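Local structure of regulator of nonsense transcripts 2 (4CEK) at residues G87-E91 / D197-H201; A138-C142 / T178-M183; V155-F159 / D189-L194; L166-P170 / R218-E222; I250-C254 / M297-A301. The protein takes part in nonsense-mediated mRNA decay, with its second MIF4G domain, a bundle of stacked helices, probably serving as a scaffold for other factors. One frame throughout, in Å; residues are numbered along the deposited sequence.

Contact 1 (G87-E91 / D197-H201); sequences GDEAE and DFRFH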
# COMPACT_ATOMS: atom_id res chain seq x y z
N GLY A 87 9.70 -10.89 7.15
CA GLY A 87 8.61 -9.94 7.33
C GLY A 87 8.32 -9.69 8.81
O GLY A 87 9.23 -9.78 9.65
N ASP A 88 7.06 -9.38 9.11
CA ASP A 88 6.57 -9.20 10.49
C ASP A 88 5.73 -10.39 10.96
O ASP A 88 5.45 -11.33 10.18
CB ASP A 88 5.78 -7.89 10.66
CG ASP A 88 4.86 -7.58 9.47
OD1 ASP A 88 4.29 -8.50 8.86
OD2 ASP A 88 4.71 -6.39 9.13
N GLU A 89 5.34 -10.36 12.23
CA GLU A 89 4.42 -11.33 12.82
C GLU A 89 3.12 -11.44 12.00
O GLU A 89 2.60 -12.52 11.82
CB GLU A 89 4.07 -10.94 14.27
CG GLU A 89 5.22 -11.04 15.26
CD GLU A 89 5.93 -9.71 15.55
OE1 GLU A 89 6.31 -8.99 14.59
OE2 GLU A 89 6.12 -9.40 16.74
N ALA A 90 2.63 -10.30 11.50
CA ALA A 90 1.37 -10.24 10.74
C ALA A 90 1.43 -11.08 9.46
O ALA A 90 0.53 -11.85 9.18
CB ALA A 90 1.02 -8.79 10.41
N GLU A 91 2.52 -10.93 8.71
CA GLU A 91 2.77 -11.73 7.51
C GLU A 91 3.03 -13.20 7.79
O GLU A 91 2.65 -14.04 6.99
CB GLU A 91 3.95 -11.15 6.71
CG GLU A 91 3.59 -9.85 6.01
CD GLU A 91 4.80 -9.01 5.66
OE1 GLU A 91 5.81 -9.56 5.14
OE2 GLU A 91 4.72 -7.80 5.92
N ASP A 197 -1.54 -3.44 10.80
CA ASP A 197 -0.08 -3.64 10.83
C ASP A 197 0.63 -2.29 11.04
O ASP A 197 1.60 -2.20 11.82
CB ASP A 197 0.35 -4.30 9.55
CG ASP A 197 1.61 -5.07 9.68
OD1 ASP A 197 2.03 -5.37 10.80
OD2 ASP A 197 2.22 -5.34 8.65
N PHE A 198 0.08 -1.21 10.45
CA PHE A 198 0.58 0.12 10.68
C PHE A 198 0.53 0.48 12.16
O PHE A 198 1.54 0.88 12.72
CB PHE A 198 -0.19 1.15 9.86
CG PHE A 198 0.29 2.57 10.05
CD1 PHE A 198 1.40 3.03 9.38
CD2 PHE A 198 -0.35 3.41 10.92
CE1 PHE A 198 1.84 4.35 9.54
CE2 PHE A 198 0.09 4.72 11.12
CZ PHE A 198 1.19 5.18 10.42
N ARG A 199 -0.63 0.29 12.78
CA ARG A 199 -0.83 0.54 14.23
C ARG A 199 0.18 -0.22 15.04
O ARG A 199 0.84 0.33 15.92
CB ARG A 199 -2.20 0.05 14.64
CG ARG A 199 -3.12 1.06 15.29
CD ARG A 199 -4.51 0.43 15.47
NE ARG A 199 -5.39 0.81 14.38
CZ ARG A 199 -6.13 -0.00 13.63
NH1 ARG A 199 -6.20 -1.30 13.84
NH2 ARG A 199 -6.86 0.54 12.65
N PHE A 200 0.32 -1.49 14.73
CA PHE A 200 1.33 -2.35 15.36
C PHE A 200 2.76 -1.78 15.25
O PHE A 200 3.44 -1.64 16.27
CB PHE A 200 1.23 -3.75 14.73
CG PHE A 200 2.18 -4.74 15.29
CD1 PHE A 200 1.97 -5.26 16.57
CD2 PHE A 200 3.29 -5.16 14.56
CE1 PHE A 200 2.87 -6.17 17.10
CE2 PHE A 200 4.20 -6.07 15.08
CZ PHE A 200 3.99 -6.58 16.36
N HIS A 201 3.18 -1.39 14.04
CA HIS A 201 4.49 -0.75 13.84
C HIS A 201 4.69 0.54 14.57
O HIS A 201 5.80 0.84 15.01
CB HIS A 201 4.77 -0.49 12.37
CG HIS A 201 4.90 -1.74 11.53
ND1 HIS A 201 5.52 -2.83 11.97
CD2 HIS A 201 4.48 -2.02 10.24
CE1 HIS A 201 5.50 -3.78 11.02
NE2 HIS A 201 4.85 -3.29 9.96
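The rings of Phe200 and His201 each turn an edge to a carboxylate of segment 87-91. Glu89 meets the Phe200 rim with both oxygens, OE1 beside CE2 and OE2 3.6 Å from CZ; OE2 lies near the ring plane, while the carboxylate plane stands at 84° to the ring, almost upright against it. Glu89 OE1 is buried here without a polar partner in the model. Asp88 OD2 comes to the His201 edge, also near the ring plane, 3.2 Å from NE2. One face of the imidazole is covered from its own helix by Asp197 O, set off toward the rim. Asp88 and Asp197 approach from opposite directions with their carboxylate planes 73° apart, bringing Asp88 OD2 within 2.7 Å of Asp197 OD2. Beside this pair Ala90 CB rests 3.6 Å from Asp197 OD1.

Asp88 has its CG between the backbone N and the carbonyl carbon (chi1 40°), where OD1 can serve as N-cap of helix 89-99: Glu91 N donates to Asp88 OD1 at 3.0 Å, meeting it nearly along the C-O axis. The two oxygens thus have different tasks, OD1 closing the helix start and OD2 reaching across to helix 185-203. Thr216 of helix 210-225 joins the cluster through its OG1, hydrogen-bonded to His201 NE2 and more weakly to Asp197 OD2.

Two acid oxygens so near each other probably share a proton, so one of the aspartates is likely to be neutral, its acidity lowered by burial and by its companion.

Contact 2 (A138-C142 / T178-M183); sequences AMDFC and TLHPCM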
# COMPACT_ATOMS: atom_id res chain seq x y z
N ALA A 138 -6.20 -9.28 -13.45
CA ALA A 138 -7.50 -8.84 -12.99
C ALA A 138 -8.64 -9.44 -13.82
O ALA A 138 -9.67 -9.85 -13.27
CB ALA A 138 -7.59 -7.33 -12.99
N MET A 139 -8.50 -9.48 -15.15
CA MET A 139 -9.56 -10.04 -16.00
C MET A 139 -9.68 -11.53 -15.75
O MET A 139 -10.77 -12.06 -15.56
CB MET A 139 -9.32 -9.71 -17.47
CG MET A 139 -9.67 -8.27 -17.84
SD MET A 139 -9.26 -7.69 -19.52
CE MET A 139 -7.47 -7.73 -19.52
N ASP A 140 -8.53 -12.19 -15.68
CA ASP A 140 -8.47 -13.63 -15.42
C ASP A 140 -9.15 -13.99 -14.10
O ASP A 140 -9.94 -14.94 -14.03
CB ASP A 140 -7.00 -14.10 -15.44
CG ASP A 140 -6.85 -15.59 -15.30
OD1 ASP A 140 -7.85 -16.32 -15.49
OD2 ASP A 140 -5.71 -16.05 -15.00
N PHE A 141 -8.84 -13.25 -13.04
CA PHE A 141 -9.41 -13.54 -11.72
C PHE A 141 -10.91 -13.28 -11.71
O PHE A 141 -11.70 -14.06 -11.20
CB PHE A 141 -8.73 -12.67 -10.65
CG PHE A 141 -9.14 -13.02 -9.27
CD1 PHE A 141 -10.27 -12.45 -8.73
CD2 PHE A 141 -8.47 -13.99 -8.56
CE1 PHE A 141 -10.71 -12.81 -7.46
CE2 PHE A 141 -8.90 -14.36 -7.29
CZ PHE A 141 -10.03 -13.76 -6.74
N CYS A 142 -11.30 -12.15 -12.29
CA CYS A 142 -12.68 -11.70 -12.27
C CYS A 142 -13.63 -12.65 -13.04
O CYS A 142 -14.83 -12.70 -12.77
CB CYS A 142 -12.73 -10.28 -12.84
SG CYS A 142 -14.12 -9.30 -12.28
N THR A 178 -8.57 -1.96 -9.44
CA THR A 178 -9.25 -2.38 -10.67
C THR A 178 -10.41 -3.36 -10.36
O THR A 178 -11.44 -3.33 -10.99
CB THR A 178 -8.25 -3.02 -11.65
OG1 THR A 178 -7.24 -2.05 -12.01
CG2 THR A 178 -8.96 -3.48 -12.89
N LEU A 179 -10.20 -4.22 -9.36
CA LEU A 179 -11.22 -5.11 -8.88
C LEU A 179 -12.32 -4.43 -8.07
O LEU A 179 -13.45 -4.91 -8.04
CB LEU A 179 -10.55 -6.22 -8.04
CG LEU A 179 -9.65 -7.15 -8.87
CD1 LEU A 179 -8.99 -8.21 -8.00
CD2 LEU A 179 -10.48 -7.79 -9.97
N HIS A 180 -12.02 -3.31 -7.44
CA HIS A 180 -12.89 -2.74 -6.40
C HIS A 180 -14.31 -2.45 -6.83
O HIS A 180 -15.25 -2.68 -6.06
CB HIS A 180 -12.25 -1.47 -5.84
CG HIS A 180 -13.11 -0.72 -4.87
ND1 HIS A 180 -13.35 -1.17 -3.62
CD2 HIS A 180 -13.78 0.48 -4.99
CE1 HIS A 180 -14.13 -0.29 -2.97
NE2 HIS A 180 -14.39 0.73 -3.82
N PRO A 181 -14.50 -1.93 -8.06
CA PRO A 181 -15.86 -1.61 -8.47
C PRO A 181 -16.81 -2.81 -8.64
O PRO A 181 -18.02 -2.60 -8.73
CB PRO A 181 -15.64 -0.89 -9.82
CG PRO A 181 -14.26 -0.31 -9.70
CD PRO A 181 -13.51 -1.43 -9.03
N CYS A 182 -16.30 -4.04 -8.66
CA CYS A 182 -17.16 -5.20 -8.75
C CYS A 182 -16.84 -6.33 -7.76
O CYS A 182 -17.40 -7.41 -7.87
CB CYS A 182 -17.12 -5.71 -10.17
SG CYS A 182 -15.58 -6.51 -10.55
N MET A 183 -15.95 -6.08 -6.82
CA MET A 183 -15.76 -6.90 -5.60
C MET A 183 -14.96 -6.03 -4.60
O MET A 183 -13.78 -6.25 -4.31
CB MET A 183 -15.01 -8.20 -5.89
CG MET A 183 -13.66 -8.03 -6.54
SD MET A 183 -12.83 -9.60 -6.79
CE MET A 183 -13.79 -10.08 -8.25
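The carbonyl oxygen Leu179 O is gripped by two backbone N-H groups, receiving Cys182 N at 3.0 Å and, in a weak bond, Met183 N. Cys182 and Met183 both direct their side chains toward helix 131-144. Cys182 SG comes 3.6 Å from Cys142 SG. Met183 leaves the backbone with CG between N and the carbonyl carbon (chi1 56°) and bends again at its sulfur, which brings SD to the edge of the Phe141 ring, 3.9 Å from CE1 and 75° off the ring normal. This is a Met-aromatic contact made at the rim. Beyond the sulfur, Met183 CE reaches Cys142 SG at 4.1 Å.

Around Ala138 the packing is aliphatic. Leu179 CD2 lies 4.2 Å from Ala138 CB, and Thr178 offers CG2 to the same methyl, while its OG1 bonds back to Arg174 O. The other methyl of Leu179, CD1, faces the Phe141 ring obliquely. Leu154 of helix 148-159 touches both Phe141 and Leu179.

Contact between the segments therefore rests on methyls, thiols and a thioether. The separation of the two cysteine sulfurs is far too long for a disulfide, so they meet by van der Waals contact as separate side chains.

Contact 3 (V155-F159 / D189-L194); sequences VRALF and DLCSML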
# COMPACT_ATOMS: atom_id res chain seq x y z
N VAL A 155 -6.44 -11.56 -1.23
CA VAL A 155 -6.11 -10.54 -0.22
C VAL A 155 -4.88 -10.96 0.58
O VAL A 155 -3.95 -10.18 0.76
CB VAL A 155 -7.31 -10.30 0.72
CG1 VAL A 155 -6.85 -9.63 2.00
CG2 VAL A 155 -8.39 -9.48 0.04
N ARG A 156 -4.83 -12.21 0.99
CA ARG A 156 -3.74 -12.68 1.82
C ARG A 156 -2.44 -12.82 1.05
O ARG A 156 -1.35 -12.58 1.59
CB ARG A 156 -4.12 -13.99 2.50
CG ARG A 156 -5.23 -13.84 3.52
CD ARG A 156 -5.70 -15.19 4.06
NE ARG A 156 -7.02 -15.11 4.67
CZ ARG A 156 -7.58 -16.06 5.43
NH1 ARG A 156 -6.95 -17.19 5.71
NH2 ARG A 156 -8.79 -15.86 5.93
N ALA A 157 -2.53 -13.20 -0.22
CA ALA A 157 -1.32 -13.25 -1.07
C ALA A 157 -0.81 -11.86 -1.39
O ALA A 157 0.39 -11.65 -1.43
CB ALA A 157 -1.57 -14.03 -2.35
N LEU A 158 -1.71 -10.91 -1.63
CA LEU A 158 -1.30 -9.51 -1.79
C LEU A 158 -0.60 -8.98 -0.53
O LEU A 158 0.41 -8.31 -0.63
CB LEU A 158 -2.50 -8.66 -2.14
CG LEU A 158 -3.22 -9.05 -3.43
CD1 LEU A 158 -4.31 -8.05 -3.75
CD2 LEU A 158 -2.20 -9.10 -4.56
N PHE A 159 -1.08 -9.34 0.66
CA PHE A 159 -0.58 -8.77 1.91
C PHE A 159 0.82 -9.29 2.26
O PHE A 159 1.63 -8.57 2.87
CB PHE A 159 -1.56 -9.05 3.06
CG PHE A 159 -1.08 -8.56 4.41
CD1 PHE A 159 -1.26 -7.23 4.78
CD2 PHE A 159 -0.48 -9.43 5.30
CE1 PHE A 159 -0.84 -6.78 6.03
CE2 PHE A 159 -0.07 -8.99 6.55
CZ PHE A 159 -0.26 -7.66 6.92
N ASP A 189 -10.59 -5.57 2.92
CA ASP A 189 -9.86 -6.49 3.78
C ASP A 189 -8.37 -6.12 3.80
O ASP A 189 -7.76 -6.11 4.87
CB ASP A 189 -9.98 -7.95 3.29
CG ASP A 189 -11.27 -8.65 3.77
OD1 ASP A 189 -12.22 -7.98 4.21
OD2 ASP A 189 -11.33 -9.90 3.67
N LEU A 190 -7.80 -5.84 2.63
CA LEU A 190 -6.39 -5.50 2.52
C LEU A 190 -6.15 -4.23 3.33
O LEU A 190 -5.23 -4.20 4.15
CB LEU A 190 -5.94 -5.35 1.05
CG LEU A 190 -4.41 -5.25 0.85
CD1 LEU A 190 -3.63 -6.39 1.49
CD2 LEU A 190 -4.06 -5.15 -0.61
N CYS A 191 -7.03 -3.22 3.19
CA CYS A 191 -6.82 -1.96 3.86
C CYS A 191 -6.87 -2.15 5.36
O CYS A 191 -6.06 -1.57 6.11
CB CYS A 191 -7.81 -0.90 3.43
SG CYS A 191 -7.51 -0.36 1.73
N SER A 192 -7.83 -2.96 5.79
CA SER A 192 -7.98 -3.26 7.18
C SER A 192 -6.77 -3.93 7.74
O SER A 192 -6.31 -3.60 8.84
CB SER A 192 -9.19 -4.16 7.39
OG SER A 192 -9.21 -4.55 8.76
N MET A 193 -6.24 -4.87 7.00
CA MET A 193 -4.99 -5.55 7.39
C MET A 193 -3.79 -4.56 7.45
O MET A 193 -2.96 -4.63 8.36
CB MET A 193 -4.68 -6.68 6.39
CG MET A 193 -5.64 -7.87 6.47
SD MET A 193 -5.10 -9.23 5.41
CE MET A 193 -5.64 -8.62 3.82
N LEU A 194 -3.73 -3.65 6.48
CA LEU A 194 -2.61 -2.74 6.35
C LEU A 194 -2.69 -1.72 7.48
O LEU A 194 -1.69 -1.46 8.13
CB LEU A 194 -2.61 -2.07 4.98
CG LEU A 194 -2.05 -2.90 3.81
CD1 LEU A 194 -2.22 -2.17 2.47
CD2 LEU A 194 -0.58 -3.20 4.04
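Val155, Leu158 and Phe159 of helix 148-159 pack on Asp189, Leu190, Met193 and Leu194 of helix 185-203 inside the all-helical MIF4G fold. The short axes cross at -41° with a closest approach of 9.8 Å.

The sulfur-aromatic part belongs to Met193 and Phe159. Met193 SD stands over one face of the ring, 4.6 Å from its centroid and 25° off the normal, a Met-aromatic contact of the face-on kind. Phe159 holds CG anti to its backbone N (chi1 177°), which carries the ring across to helix 185-203, where CD1 also meets Met193 CB at 3.8 Å. Lys215 of helix 210-225 adds a cation-pi interaction to the same ring.

The aliphatic part centres on Leu190, whose two methyls divide the work: CD1 sits near the ring plane of Phe159, 3.7 Å from its CB, and CD2 faces Leu158 CB at 4.1 Å. Val155 lays its branches against the aliphatic root of Asp189, CG1 being 3.8 Å from CB. The modelled approach of the Met193 methyl to Val155 is too short to be sound, and the end of that chain is doubtful.

At the C-terminal end of the interface Leu194 CD2 comes to Phe159 CE1 at 4.1 Å.

Contact 4 (L166-P170 / R218-E222); sequences LDLLP and RFIGE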
# COMPACT_ATOMS: atom_id res chain seq x y z
N LEU A 166 9.66 -4.59 -3.45
CA LEU A 166 8.99 -3.30 -3.42
C LEU A 166 8.42 -2.90 -4.76
O LEU A 166 7.47 -2.09 -4.81
CB LEU A 166 9.98 -2.20 -3.00
CG LEU A 166 10.48 -2.20 -1.54
CD1 LEU A 166 11.10 -0.84 -1.21
CD2 LEU A 166 9.36 -2.61 -0.56
N ASP A 167 9.02 -3.40 -5.84
CA ASP A 167 8.58 -3.07 -7.22
C ASP A 167 7.15 -3.54 -7.55
O ASP A 167 6.49 -2.98 -8.42
CB ASP A 167 9.55 -3.68 -8.25
CG ASP A 167 9.67 -5.21 -8.13
OD1 ASP A 167 9.95 -5.73 -7.01
OD2 ASP A 167 9.48 -5.91 -9.15
N LEU A 168 6.69 -4.56 -6.83
CA LEU A 168 5.31 -5.08 -6.98
C LEU A 168 4.21 -4.17 -6.41
O LEU A 168 3.11 -4.10 -6.94
CB LEU A 168 5.21 -6.46 -6.34
CG LEU A 168 6.04 -7.56 -7.00
CD1 LEU A 168 5.89 -8.86 -6.21
CD2 LEU A 168 5.64 -7.73 -8.45
N LEU A 169 4.53 -3.41 -5.37
CA LEU A 169 3.48 -2.64 -4.69
C LEU A 169 2.59 -1.82 -5.59
O LEU A 169 1.40 -1.75 -5.35
CB LEU A 169 4.10 -1.72 -3.63
CG LEU A 169 4.84 -2.46 -2.52
CD1 LEU A 169 5.42 -1.49 -1.49
CD2 LEU A 169 3.94 -3.51 -1.91
N PRO A 170 3.16 -1.13 -6.59
CA PRO A 170 2.25 -0.30 -7.41
C PRO A 170 1.29 -1.15 -8.26
O PRO A 170 0.17 -0.72 -8.57
CB PRO A 170 3.20 0.46 -8.36
CG PRO A 170 4.54 0.38 -7.72
CD PRO A 170 4.58 -0.85 -6.87
N ARG A 218 4.84 1.92 2.43
CA ARG A 218 4.80 2.08 0.95
C ARG A 218 3.51 1.55 0.31
O ARG A 218 2.96 2.19 -0.59
CB ARG A 218 6.00 1.40 0.27
CG ARG A 218 7.33 2.12 0.49
CD ARG A 218 8.42 1.54 -0.39
NE ARG A 218 9.71 1.51 0.30
CZ ARG A 218 10.67 2.44 0.19
NH1 ARG A 218 10.50 3.52 -0.59
NH2 ARG A 218 11.80 2.30 0.88
N PHE A 219 3.03 0.40 0.80
CA PHE A 219 1.79 -0.21 0.29
C PHE A 219 0.62 0.72 0.57
O PHE A 219 -0.10 1.05 -0.33
CB PHE A 219 1.56 -1.60 0.93
CG PHE A 219 0.85 -2.61 0.03
CD1 PHE A 219 0.11 -2.21 -1.10
CD2 PHE A 219 0.95 -3.99 0.31
CE1 PHE A 219 -0.53 -3.14 -1.91
CE2 PHE A 219 0.28 -4.92 -0.49
CZ PHE A 219 -0.45 -4.50 -1.61
N ILE A 220 0.54 1.29 1.77
CA ILE A 220 -0.49 2.29 2.05
C ILE A 220 -0.39 3.49 1.11
O ILE A 220 -1.43 4.07 0.64
CB ILE A 220 -0.43 2.75 3.52
CG1 ILE A 220 -0.85 1.58 4.43
CG2 ILE A 220 -1.32 3.96 3.70
CD1 ILE A 220 -0.65 1.72 5.94
N GLY A 221 0.84 3.88 0.79
CA GLY A 221 1.04 5.00 -0.12
C GLY A 221 0.51 4.72 -1.50
O GLY A 221 -0.10 5.58 -2.13
N GLU A 222 0.80 3.54 -2.02
CA GLU A 222 0.35 3.18 -3.39
C GLU A 222 -1.20 3.12 -3.47
O GLU A 222 -1.84 3.70 -4.36
CB GLU A 222 0.96 1.84 -3.79
CG GLU A 222 2.44 1.93 -4.19
CD GLU A 222 2.66 2.98 -5.28
OE1 GLU A 222 1.81 3.12 -6.18
OE2 GLU A 222 3.66 3.73 -5.22
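Leu169 drives its branched end between Arg218 and Phe219, joining segment 166-170, which runs into helix 169-179, to helix 210-225 near the middle of the helical MIF4G fold. Its two methyls take different partners. CD2 hangs over one face of the Phe219 ring, 3.9 Å from the centroid and 19° off the normal, a CH-pi contact; CD1 lies against Arg218 CB at 3.4 Å. The route is set by CG anti to the carbonyl carbon (chi1 -62°) and an extended chi2. Val161 touches both Leu169 and Phe219.

Arg218 continues past Leu169 and bends at chi3, where Leu166 crosses it at about a right angle. Leu166 CD1 covers one face of the guanidinium, 3.1 Å from NE. That nitrogen is buried by the contact and has no polar partner in the model. Thr255 and Thr259 of helix 247-266 also touch the arginine.

Glu222 passes slantwise over Pro170, its chain folded at chi2 (-54°), with CG 4.0 Å from Leu169 CB. Its carboxylate is held from outside the contact: OE1 bonds to Tyr18 OH and OE2 makes a salt bridge with Lys225. An alanine here would remove the carboxylate and would probably leave the Tyr18 hydroxyl and the Lys225 ammonium without their mate, opening a gap beside the proline. Against that proline, Glu222 OE1 touches Pro170 CA and CB, each at 3.7 Å.

Contact 5 (I250-C254 / M297-A301); sequences IEMAC and MVENA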
# COMPACT_ATOMS: atom_id res chain seq x y z
N ILE A 250 9.94 8.70 12.26
CA ILE A 250 10.42 9.72 11.33
C ILE A 250 10.66 9.04 10.00
O ILE A 250 10.24 9.58 8.98
CB ILE A 250 11.75 10.41 11.81
CG1 ILE A 250 11.54 11.35 13.02
CG2 ILE A 250 12.33 11.27 10.71
CD1 ILE A 250 12.82 11.64 13.80
N GLU A 251 11.29 7.86 9.99
CA GLU A 251 11.55 7.18 8.71
C GLU A 251 10.28 6.70 8.03
O GLU A 251 10.09 6.90 6.82
CB GLU A 251 12.50 6.02 8.82
CG GLU A 251 13.67 6.25 9.73
CD GLU A 251 14.77 5.22 9.53
OE1 GLU A 251 15.02 4.85 8.33
OE2 GLU A 251 15.37 4.80 10.57
N MET A 252 9.39 6.08 8.79
CA MET A 252 8.08 5.66 8.26
C MET A 252 7.39 6.85 7.63
O MET A 252 6.86 6.76 6.53
CB MET A 252 7.20 5.05 9.36
CG MET A 252 7.75 3.75 9.97
SD MET A 252 6.75 3.18 11.38
CE MET A 252 5.19 2.95 10.54
N ALA A 253 7.41 7.98 8.33
CA ALA A 253 6.84 9.23 7.83
C ALA A 253 7.41 9.67 6.48
O ALA A 253 6.65 10.14 5.61
CB ALA A 253 7.07 10.36 8.82
N CYS A 254 8.73 9.58 6.35
CA CYS A 254 9.46 10.08 5.19
C CYS A 254 9.26 9.14 4.04
O CYS A 254 9.07 9.60 2.90
CB CYS A 254 10.99 10.29 5.50
SG CYS A 254 11.32 11.67 6.68
N MET A 297 16.96 13.75 6.63
CA MET A 297 15.76 12.96 6.20
C MET A 297 14.46 13.78 6.13
O MET A 297 13.83 13.85 5.09
CB MET A 297 15.54 11.76 7.12
CG MET A 297 14.84 10.56 6.49
SD MET A 297 14.65 9.18 7.66
CE MET A 297 16.34 8.58 7.77
N VAL A 298 14.07 14.44 7.21
CA VAL A 298 12.88 15.27 7.19
C VAL A 298 12.96 16.37 6.10
O VAL A 298 12.00 16.58 5.34
CB VAL A 298 12.67 15.93 8.59
CG1 VAL A 298 11.52 16.95 8.56
CG2 VAL A 298 12.44 14.86 9.69
N GLU A 299 14.09 17.08 6.03
CA GLU A 299 14.30 18.09 4.96
C GLU A 299 14.08 17.53 3.57
O GLU A 299 13.35 18.11 2.77
CB GLU A 299 15.72 18.68 5.06
CG GLU A 299 15.84 19.57 6.29
CD GLU A 299 17.26 19.90 6.68
OE1 GLU A 299 18.21 19.39 6.11
OE2 GLU A 299 17.42 20.72 7.60
N ASN A 300 14.69 16.40 3.29
CA ASN A 300 14.56 15.79 1.97
C ASN A 300 13.11 15.41 1.61
O ASN A 300 12.66 15.72 0.50
CB ASN A 300 15.52 14.63 1.85
CG ASN A 300 16.96 15.10 1.73
OD1 ASN A 300 17.22 16.32 1.54
ND2 ASN A 300 17.91 14.17 1.88
N ALA A 301 12.36 14.84 2.56
CA ALA A 301 10.95 14.54 2.34
C ALA A 301 10.16 15.80 2.13
O ALA A 301 9.28 15.84 1.25
CB ALA A 301 10.35 13.72 3.48
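Met297 reaches from helix 292-305 into the side of helix 247-266. From a CB directed toward that helix, the chain places CG against Cys254, 3.7 Å from SG; this follows from CG lying anti to the backbone N (chi1 -152°). The next atom, SD, rests on Glu251, 3.7 Å from its CG and nearly as close to its CA. There the chain bends (chi3 -73°) and turns CE toward the outer part of the glutamate, 4.0 Å from Glu251 OE1. The other glutamate oxygen, OE2, is hydrogen-bonded to Tyr294 OH. A glycine in place of Met297 would take away this whole arm and would probably open a gap between Cys254 and the aliphatic part of Glu251.

Either side of Met297 along the interface, small contacts complete the seam. Ile250 CG2 and Val298 CG2 meet methyl to methyl at 3.7 Å, the two side chains crossing at about a right angle, and Cys254 SG touches Ala301 CB at 3.9 Å. Phe245 packs on both Ile250 and Val298.

The short axes run 9.8 Å apart with only 15° between their directions. Such nearly parallel packing of two helices, with helix 268-287 between them in sequence, is characteristic of the stacked helical hairpins of MIF4G and related HEAT-like folds.

How the contacts relate
Contacts 1, 3 and 4 touch one another around helices 148-159, 185-203 and 210-225. Phe159 of contact 3 also packs on Ala90, Glu91 and Asp197 of contact 1, with Glu91 CG to Phe159 CE2 at 3.8 Å, while Phe219 of contact 4 touches Leu158, Leu190 and Leu194 of contact 3, its CE2 lying 3.4 Å from Leu158 O. Contact 5 joins this group through Met252, whose CE lies 3.8 Å from Phe198 CE1 of helix 185-203. Contact 2 stands apart, its nearest atoms about 6 Å from contact 3; its centre is 35 Å from that of contact 5, on the opposite side of the chain's centre. Together they follow the helical array from one end toward the other.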